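TRNA (adenine(58)-N(1))-methyltransferase TrmI (Thermus thermophilus, PDB 5C0O) methylates N1 of adenosine 58 in tRNA, using S-adenosyl-L-methionine as the methyl donor, and is required for growth of this thermophile at extreme temperatures. Local coordinates at residues R72-T77 with T102-L107; R96-G101 with E122-R127. The protein carries 1 engineered substitution. All blocks are in the same frame, centred on the assembly; numbering follows the deposited sequence.

Interaction 1: residues R72-T77 with T102-L107. With SAM (S-adenosylmethionine), chain E.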
ATOM      1  N   ARG A  72      23.965   8.736 -11.573  1.00 26.00           N
ATOM      2  CA  ARG A  72      23.260   9.803 -10.870  1.00 36.26           C
ATOM      3  C   ARG A  72      24.162  10.617  -9.955  1.00 36.01           C
ATOM      4  O   ARG A  72      24.989  10.078  -9.219  1.00 43.92           O
ATOM      5  CB  ARG A  72      22.102   9.222 -10.052  1.00 45.69           C
ATOM      6  CG  ARG A  72      22.529   8.248  -8.962  1.00 44.10           C
ATOM      7  CD  ARG A  72      21.640   7.011  -8.935  1.00 55.59           C
ATOM      8  NE  ARG A  72      20.337   7.263  -8.320  1.00 94.83           N
ATOM      9  CZ  ARG A  72      19.265   6.493  -8.493  1.00100.29           C
ATOM     10  NH1 ARG A  72      18.123   6.797  -7.889  1.00122.07           N
ATOM     11  NH2 ARG A  72      19.323   5.424  -9.274  1.00 56.78           N
ATOM     12  N   SER A  73      23.990  11.931 -10.028  1.00 35.89           N
ATOM     13  CA  SER A  73      24.564  12.849  -9.062  1.00 35.23           C
ATOM     14  C   SER A  73      23.563  13.011  -7.926  1.00 37.78           C
ATOM     15  O   SER A  73      23.696  12.389  -6.871  1.00 50.12           O
ATOM     16  CB  SER A  73      24.873  14.194  -9.715  1.00 59.76           C
ATOM     17  OG  SER A  73      23.691  14.769 -10.247  1.00 59.99           O
ATOM     18  N   ALA A  74      22.554  13.846  -8.156  1.00 38.85           N
ATOM     19  CA  ALA A  74      21.402  13.928  -7.268  1.00 41.49           C
ATOM     20  C   ALA A  74      20.459  12.769  -7.579  1.00 41.74           C
ATOM     21  O   ALA A  74      20.508  12.198  -8.666  1.00 48.36           O
ATOM     22  CB  ALA A  74      20.691  15.264  -7.429  1.00 42.33           C
ATOM     23  N   THR A  75      19.600  12.419  -6.628  1.00 50.35           N
ATOM     24  CA  THR A  75      18.711  11.276  -6.800  1.00 47.05           C
ATOM     25  C   THR A  75      17.591  11.574  -7.807  1.00 33.58           C
ATOM     26  O   THR A  75      16.826  12.522  -7.622  1.00 37.63           O
ATOM     27  CB  THR A  75      18.081  10.854  -5.458  1.00 50.45           C
ATOM     28  OG1 THR A  75      19.109  10.398  -4.571  1.00 47.33           O
ATOM     29  CG2 THR A  75      17.056   9.736  -5.656  1.00 29.54           C
ATOM     30  N   PRO A  76      17.486  10.760  -8.874  1.00 45.82           N
ATOM     31  CA  PRO A  76      16.397  10.939  -9.840  1.00 34.78           C
ATOM     32  C   PRO A  76      15.027  10.566  -9.289  1.00 32.45           C
ATOM     33  O   PRO A  76      14.919   9.803  -8.330  1.00 31.75           O
ATOM     34  CB  PRO A  76      16.785   9.997 -10.982  1.00 33.05           C
ATOM     35  CG  PRO A  76      17.617   8.954 -10.337  1.00 35.74           C
ATOM     36  CD  PRO A  76      18.405   9.688  -9.295  1.00 47.36           C
ATOM     37  N   THR A  77      13.990  11.107  -9.918  1.00 27.94           N
ATOM     38  CA  THR A  77      12.610  10.844  -9.535  1.00 17.75           C
ATOM     39  C   THR A  77      12.258   9.395  -9.860  1.00 20.57           C
ATOM     40  O   THR A  77      12.658   8.878 -10.900  1.00 19.73           O
ATOM     41  CB  THR A  77      11.646  11.800 -10.267  1.00 23.74           C
ATOM     42  OG1 THR A  77      12.169  13.136 -10.222  1.00 20.08           O
ATOM     43  CG2 THR A  77      10.258  11.767  -9.639  1.00 19.99           C
ATOM     44  N   THR A 102      16.436  19.713 -12.403  1.00 14.51           N
ATOM     45  CA  THR A 102      16.785  18.660 -13.354  1.00 30.06           C
ATOM     46  C   THR A 102      17.432  17.464 -12.659  1.00 19.96           C
ATOM     47  O   THR A 102      17.285  16.329 -13.109  1.00 24.57           O
ATOM     48  CB  THR A 102      17.743  19.174 -14.443  1.00 28.53           C
ATOM     49  OG1 THR A 102      17.389  20.514 -14.807  1.00 25.90           O
ATOM     50  CG2 THR A 102      17.679  18.281 -15.673  1.00 17.16           C
ATOM     51  N   GLY A 103      18.150  17.726 -11.569  1.00 17.08           N
ATOM     52  CA  GLY A 103      18.770  16.675 -10.778  1.00 28.04           C
ATOM     53  C   GLY A 103      19.739  15.834 -11.587  1.00 30.84           C
ATOM     54  O   GLY A 103      20.842  16.279 -11.909  1.00 28.17           O
ATOM     55  N   SER A 104      19.325  14.610 -11.905  1.00 23.80           N
ATOM     56  CA  SER A 104      20.085  13.736 -12.795  1.00 22.64           C
ATOM     57  C   SER A 104      19.292  13.458 -14.071  1.00 26.29           C
ATOM     58  O   SER A 104      19.609  12.537 -14.824  1.00 18.13           O
ATOM     59  CB  SER A 104      20.438  12.426 -12.092  1.00 36.38           C
ATOM     60  OG  SER A 104      20.891  12.671 -10.772  1.00 33.17           O
ATOM     61  N   GLY A 105      18.242  14.247 -14.289  1.00 19.76           N
ATOM     62  CA  GLY A 105      17.539  14.270 -15.560  1.00 19.50           C
ATOM     63  C   GLY A 105      16.493  13.190 -15.783  1.00 15.01           C
ATOM     64  O   GLY A 105      16.067  12.972 -16.916  1.00 16.09           O
ATOM     65  N   GLY A 106      16.059  12.527 -14.716  1.00 23.91           N
ATOM     66  CA  GLY A 106      15.113  11.431 -14.847  1.00 21.52           C
ATOM     67  C   GLY A 106      13.718  11.871 -15.243  1.00 11.33           C
ATOM     68  O   GLY A 106      13.183  11.425 -16.258  1.00 22.17           O
ATOM     69  N   LEU A 107      13.122  12.741 -14.433  1.00 24.99           N
ATOM     70  CA  LEU A 107      11.779  13.245 -14.698  1.00 16.88           C
ATOM     71  C   LEU A 107      11.747  13.974 -16.037  1.00 16.38           C
ATOM     72  O   LEU A 107      10.728  13.992 -16.725  1.00 22.61           O
ATOM     73  CB  LEU A 107      11.330  14.171 -13.567  1.00 24.29           C
ATOM     74  CG  LEU A 107       9.933  14.795 -13.632  1.00  8.63           C
ATOM     75  CD1 LEU A 107       8.847  13.731 -13.707  1.00 12.42           C
ATOM     76  CD2 LEU A 107       9.737  15.685 -12.412  1.00 19.41           C
TER
HETATM   77  N   SAM E 301      13.224  13.899 -10.257  1.00 38.59           N
HETATM   78  CA  SAM E 301      14.508  14.568 -10.472  1.00 22.67           C
HETATM   79  C   SAM E 301      15.351  13.839 -11.513  1.00 29.01           C
HETATM   80  O   SAM E 301      16.547  14.096 -11.648  1.00 30.23           O
HETATM   81  OXT SAM E 301      14.863  12.967 -12.233  1.00 26.91           O
HETATM   82  CB  SAM E 301      15.305  14.685  -9.175  1.00 28.08           C
HETATM   83  CG  SAM E 301      15.734  16.108  -8.828  1.00 26.63           C
HETATM   84  SD  SAM E 301      16.861  16.173  -7.411  1.00 35.51           S
HETATM   85  CE  SAM E 301      15.900  15.294  -6.154  1.00 40.47           C
HETATM   86  C5' SAM E 301      16.682  17.893  -6.872  1.00 20.16           C
HETATM   87  C4' SAM E 301      17.509  18.864  -7.711  1.00 34.29           C
HETATM   88  O4' SAM E 301      16.823  20.091  -7.813  1.00 26.00           O
HETATM   89  C3' SAM E 301      18.877  19.190  -7.122  1.00 34.94           C
HETATM   90  O3' SAM E 301      19.881  18.510  -7.835  1.00 41.48           O
HETATM   91  C2' SAM E 301      19.044  20.692  -7.284  1.00 40.22           C
HETATM   92  O2' SAM E 301      20.096  20.977  -8.180  1.00 54.43           O
HETATM   93  C1' SAM E 301      17.738  21.162  -7.900  1.00 28.82           C
HETATM   94  N9  SAM E 301      17.146  22.323  -7.215  1.00 22.96           N
HETATM   95  C8  SAM E 301      16.871  22.445  -5.880  1.00 19.88           C
HETATM   96  N7  SAM E 301      16.316  23.660  -5.667  1.00 15.55           N
HETATM   97  C5  SAM E 301      16.232  24.310  -6.849  1.00 23.96           C
HETATM   98  C6  SAM E 301      15.751  25.564  -7.196  1.00 25.44           C
HETATM   99  N6  SAM E 301      15.256  26.370  -6.263  1.00 28.23           N
HETATM  100  N1  SAM E 301      15.792  25.968  -8.515  1.00 21.45           N
HETATM  101  C2  SAM E 301      16.310  25.126  -9.479  1.00 23.91           C
HETATM  102  N3  SAM E 301      16.786  23.881  -9.124  1.00 19.08           N
HETATM  103  C4  SAM E 301      16.745  23.479  -7.831  1.00 24.13           C
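Thr77 and Leu107 meet across this contact, and both give their backbone N-H to one oxygen of the bound ligand, OXT of SAM. Thr77 N reaches OXT over 3.1 Å in a nearly straight bond (171°), and Leu107 N reaches it over 2.8 Å. The two segments are thus joined largely through the carboxylate between them. Ser104 N holds the other oxygen, O of SAM, at 2.8 Å. Gly105 N adds a weak bond to O, and Gly106 N bonds weakly to both oxygens. A type II' turn from Thr102 to Gly105 presents the N-H of Ser104 and of Gly105, the N-cap of helix 106-115. The Gly106 and Leu107 amides begin that helix. This fits the glycine-rich SAM-binding loop of class I methyltransferases. A side chain on Gly103 would run into CG of SAM, and one on Gly106 would run into OXT. Ala74 CB rests 4.1 Å from Gly103 CA and also faces O3' of the ribose. As modelled, OG1 of Thr77 stands anti to its carbonyl carbon (chi1 -45°) and 3.6 Å from Leu107 CB, but it is far too close to SAM N, so its place is doubtful. Ser73 N makes a weak bond to Ser104 OG, whose place is doubtful because it crowds Ala74 O. His130 touches Ser73 and Ala74 from helix 128-139, while Leu107 packs on Ala82 and Met85 of helix 79-88. The carboxylate sits at the start of helix 106-115, so any negative charge on it would probably be stabilised by these N-H groups and the helix end.

Interaction 2: residues R96-G101 with E122-R127. With SAM (S-adenosylmethionine), chain E.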
ATOM      1  N   ARG A  96       4.026  22.874 -23.577  1.00 23.85           N
ATOM      2  CA  ARG A  96       5.239  23.503 -23.072  1.00 20.04           C
ATOM      3  C   ARG A  96       5.256  23.408 -21.549  1.00 19.98           C
ATOM      4  O   ARG A  96       4.497  24.105 -20.874  1.00 32.42           O
ATOM      5  CB  ARG A  96       5.303  24.964 -23.527  1.00 38.19           C
ATOM      6  CG  ARG A  96       6.708  25.520 -23.675  1.00 49.68           C
ATOM      7  CD  ARG A  96       6.674  27.025 -23.890  1.00 49.45           C
ATOM      8  NE  ARG A  96       7.992  27.573 -24.200  1.00 67.94           N
ATOM      9  CZ  ARG A  96       8.312  28.861 -24.109  1.00 65.46           C
ATOM     10  NH1 ARG A  96       7.413  29.750 -23.702  1.00 53.42           N
ATOM     11  NH2 ARG A  96       9.538  29.261 -24.418  1.00 48.31           N
ATOM     12  N   VAL A  97       6.111  22.542 -21.010  1.00 22.45           N
ATOM     13  CA  VAL A  97       6.107  22.263 -19.576  1.00 14.42           C
ATOM     14  C   VAL A  97       7.378  22.780 -18.899  1.00 17.47           C
ATOM     15  O   VAL A  97       8.473  22.702 -19.452  1.00 12.52           O
ATOM     16  CB  VAL A  97       5.936  20.742 -19.300  1.00 15.78           C
ATOM     17  CG1 VAL A  97       7.138  19.938 -19.799  1.00 16.50           C
ATOM     18  CG2 VAL A  97       5.678  20.490 -17.817  1.00 19.63           C
ATOM     19  N   LEU A  98       7.205  23.327 -17.699  1.00 21.51           N
ATOM     20  CA  LEU A  98       8.306  23.874 -16.914  1.00 22.46           C
ATOM     21  C   LEU A  98       8.793  22.835 -15.905  1.00 19.23           C
ATOM     22  O   LEU A  98       7.987  22.072 -15.372  1.00 13.37           O
ATOM     23  CB  LEU A  98       7.857  25.147 -16.194  1.00 20.51           C
ATOM     24  CG  LEU A  98       8.954  26.084 -15.688  1.00 29.97           C
ATOM     25  CD1 LEU A  98       9.514  26.909 -16.828  1.00 23.80           C
ATOM     26  CD2 LEU A  98       8.412  26.982 -14.595  1.00 27.22           C
ATOM     27  N   GLU A  99      10.100  22.796 -15.650  1.00 14.53           N
ATOM     28  CA  GLU A  99      10.651  21.847 -14.680  1.00 21.65           C
ATOM     29  C   GLU A  99      11.722  22.443 -13.776  1.00 21.25           C
ATOM     30  O   GLU A  99      12.513  23.286 -14.195  1.00 24.19           O
ATOM     31  CB  GLU A  99      11.244  20.625 -15.385  1.00 14.68           C
ATOM     32  CG  GLU A  99      11.634  19.502 -14.411  1.00 20.11           C
ATOM     33  CD  GLU A  99      12.455  18.395 -15.048  1.00 19.10           C
ATOM     34  OE1 GLU A  99      12.830  18.518 -16.231  1.00 23.11           O
ATOM     35  OE2 GLU A  99      12.731  17.398 -14.349  1.00 19.23           O
ATOM     36  N   ALA A 100      11.728  21.986 -12.529  1.00 26.81           N
ATOM     37  CA  ALA A 100      12.837  22.227 -11.615  1.00 26.26           C
ATOM     38  C   ALA A 100      12.738  21.248 -10.437  1.00 21.94           C
ATOM     39  O   ALA A 100      11.644  21.076  -9.901  1.00 34.98           O
ATOM     40  CB  ALA A 100      12.825  23.657 -11.120  1.00 29.61           C
ATOM     41  N   GLY A 101      13.830  20.596 -10.023  1.00 31.20           N
ATOM     42  CA  GLY A 101      15.160  20.725 -10.602  1.00 21.92           C
ATOM     43  C   GLY A 101      15.486  19.537 -11.490  1.00 17.23           C
ATOM     44  O   GLY A 101      14.892  18.470 -11.342  1.00 23.47           O
ATOM     45  N   GLU A 122      11.082  22.995 -20.548  1.00 25.19           N
ATOM     46  CA  GLU A 122      11.901  24.107 -20.069  1.00 22.39           C
ATOM     47  C   GLU A 122      12.354  23.838 -18.630  1.00 22.57           C
ATOM     48  O   GLU A 122      11.612  24.092 -17.681  1.00 25.18           O
ATOM     49  CB  GLU A 122      11.113  25.420 -20.156  1.00 24.01           C
ATOM     50  CG  GLU A 122      11.974  26.661 -20.312  1.00 33.03           C
ATOM     51  CD  GLU A 122      12.250  26.990 -21.765  1.00 45.58           C
ATOM     52  OE1 GLU A 122      11.286  27.279 -22.505  1.00 46.63           O
ATOM     53  OE2 GLU A 122      13.429  26.953 -22.170  1.00 39.06           O
ATOM     54  N   SER A 123      13.576  23.328 -18.480  1.00 17.24           N
ATOM     55  CA  SER A 123      14.041  22.789 -17.199  1.00 23.23           C
ATOM     56  C   SER A 123      15.197  23.578 -16.587  1.00 30.69           C
ATOM     57  O   SER A 123      16.157  23.930 -17.276  1.00 27.85           O
ATOM     58  CB  SER A 123      14.464  21.329 -17.379  1.00 27.31           C
ATOM     59  OG  SER A 123      14.987  20.799 -16.174  1.00 26.34           O
ATOM     60  N   TYR A 124      15.099  23.830 -15.280  1.00 25.01           N
ATOM     61  CA  TYR A 124      16.096  24.611 -14.547  1.00 39.76           C
ATOM     62  C   TYR A 124      16.800  23.787 -13.467  1.00 34.82           C
ATOM     63  O   TYR A 124      16.162  23.025 -12.746  1.00 33.92           O
ATOM     64  CB  TYR A 124      15.434  25.834 -13.904  1.00 21.59           C
ATOM     65  CG  TYR A 124      14.834  26.787 -14.908  1.00 33.23           C
ATOM     66  CD1 TYR A 124      13.632  26.495 -15.540  1.00 37.39           C
ATOM     67  CD2 TYR A 124      15.468  27.980 -15.228  1.00 34.32           C
ATOM     68  CE1 TYR A 124      13.079  27.360 -16.458  1.00 30.38           C
ATOM     69  CE2 TYR A 124      14.925  28.851 -16.151  1.00 39.04           C
ATOM     70  CZ  TYR A 124      13.728  28.537 -16.761  1.00 36.28           C
ATOM     71  OH  TYR A 124      13.179  29.399 -17.681  1.00 32.95           O
ATOM     72  N   GLU A 125      18.118  23.954 -13.366  1.00 21.17           N
ATOM     73  CA  GLU A 125      18.913  23.335 -12.305  1.00 21.04           C
ATOM     74  C   GLU A 125      19.869  24.372 -11.731  1.00 25.28           C
ATOM     75  O   GLU A 125      20.480  25.136 -12.475  1.00 25.98           O
ATOM     76  CB  GLU A 125      19.688  22.122 -12.830  1.00 21.02           C
ATOM     77  CG  GLU A 125      20.546  21.417 -11.778  1.00 35.42           C
ATOM     78  CD  GLU A 125      19.746  20.991 -10.557  1.00 34.05           C
ATOM     79  OE1 GLU A 125      18.566  20.620 -10.725  1.00 37.75           O
ATOM     80  OE2 GLU A 125      20.293  21.032  -9.431  1.00 44.03           O
ATOM     81  N   ALA A 126      20.001  24.395 -10.409  1.00 25.98           N
ATOM     82  CA  ALA A 126      20.746  25.455  -9.739  1.00 31.40           C
ATOM     83  C   ALA A 126      22.177  25.057  -9.379  1.00 23.30           C
ATOM     84  O   ALA A 126      22.922  25.870  -8.830  1.00 24.78           O
ATOM     85  CB  ALA A 126      20.001  25.895  -8.488  1.00 32.21           C
ATOM     86  N   ARG A 127      22.556  23.818  -9.684  1.00 24.53           N
ATOM     87  CA  ARG A 127      23.903  23.328  -9.396  1.00 41.78           C
ATOM     88  C   ARG A 127      24.609  22.867 -10.675  1.00 44.54           C
ATOM     89  O   ARG A 127      24.159  21.916 -11.318  1.00 38.32           O
ATOM     90  CB  ARG A 127      23.851  22.181  -8.385  1.00 41.41           C
TER
HETATM   91  N   SAM E 301      13.224  13.899 -10.257  1.00 38.59           N
HETATM   92  CA  SAM E 301      14.508  14.568 -10.472  1.00 22.67           C
HETATM   93  C   SAM E 301      15.351  13.839 -11.513  1.00 29.01           C
HETATM   94  O   SAM E 301      16.547  14.096 -11.648  1.00 30.23           O
HETATM   95  OXT SAM E 301      14.863  12.967 -12.233  1.00 26.91           O
HETATM   96  CB  SAM E 301      15.305  14.685  -9.175  1.00 28.08           C
HETATM   97  CG  SAM E 301      15.734  16.108  -8.828  1.00 26.63           C
HETATM   98  SD  SAM E 301      16.861  16.173  -7.411  1.00 35.51           S
HETATM   99  CE  SAM E 301      15.900  15.294  -6.154  1.00 40.47           C
HETATM  100  C5' SAM E 301      16.682  17.893  -6.872  1.00 20.16           C
HETATM  101  C4' SAM E 301      17.509  18.864  -7.711  1.00 34.29           C
HETATM  102  O4' SAM E 301      16.823  20.091  -7.813  1.00 26.00           O
HETATM  103  C3' SAM E 301      18.877  19.190  -7.122  1.00 34.94           C
HETATM  104  O3' SAM E 301      19.881  18.510  -7.835  1.00 41.48           O
HETATM  105  C2' SAM E 301      19.044  20.692  -7.284  1.00 40.22           C
HETATM  106  O2' SAM E 301      20.096  20.977  -8.180  1.00 54.43           O
HETATM  107  C1' SAM E 301      17.738  21.162  -7.900  1.00 28.82           C
HETATM  108  N9  SAM E 301      17.146  22.323  -7.215  1.00 22.96           N
HETATM  109  C8  SAM E 301      16.871  22.445  -5.880  1.00 19.88           C
HETATM  110  N7  SAM E 301      16.316  23.660  -5.667  1.00 15.55           N
HETATM  111  C5  SAM E 301      16.232  24.310  -6.849  1.00 23.96           C
HETATM  112  C6  SAM E 301      15.751  25.564  -7.196  1.00 25.44           C
HETATM  113  N6  SAM E 301      15.256  26.370  -6.263  1.00 28.23           N
HETATM  114  N1  SAM E 301      15.792  25.968  -8.515  1.00 21.45           N
HETATM  115  C2  SAM E 301      16.310  25.126  -9.479  1.00 23.91           C
HETATM  116  N3  SAM E 301      16.786  23.881  -9.124  1.00 19.08           N
HETATM  117  C4  SAM E 301      16.745  23.479  -7.831  1.00 24.13           C
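Leu98 and Tyr124 pack at the tight centre of this parallel strand pair. CD1 of Leu98 meets the edge of the ring at CE1, 3.6 Å away. Backbone bonds run from Glu122 N to Val97 O, Glu99 N to Glu122 O and Tyr124 N to Glu99 O, each 2.8 to 2.9 Å. On the other face, Glu99 extends with CG anti to the backbone N (chi1 -171°), bringing OE1 3.1 Å from Ser123 OG. Ser123 OG is hydrogen-bonded to Thr102 OG1, so a bond from it to Glu99 is uncertain. Thr108 OG1 bonds Glu99 OE1. With an alanine at Glu99, the Thr108 hydroxyl would probably lose its carboxylate partner, and a gap would open beside Ser123, Leu107 and Leu111. The Arg96 end is looser and partly exposed. NH2 of Arg96 forms a salt bridge of 3.3 Å to Glu122 OE1, with the two planar groups turned 83° apart. Tyr164 and His150 also bond that carboxylate. At the other end, Glu125 lies at the ribose of SAM. Strand 96-100 lies between strands 120-125 and 164-169. Leu107 and Leu111 of helix 106-115 pack against Glu99, while the Tyr124 ring stacks on His150 of strand 147-151.

Overall arrangement
The two interactions lie in the catalytic SAM-binding domain, their centres about 12 Å apart. Their segments alternate along the chain: 72-77, 96-101, 102-107, then 122-127. Strand 96-100, helix 106-115 and strand 120-125 form one beta-alpha-beta unit of the Rossmann-like fold. Interaction 2 pairs its two strands. Interaction 1 sets the turn before its helix against the loop that precedes helix 79-88. They are tied directly by Thr102 OG1 and Ser123 OG, 2.8 Å apart, and by Gly103 N and Glu125 OE1, 3.0 Å apart. Both touch the same SAM: interaction 1 mainly meets its methionine end, interaction 2 its ribose and part of the adenine. Together they place the methyl donor along the strand ends.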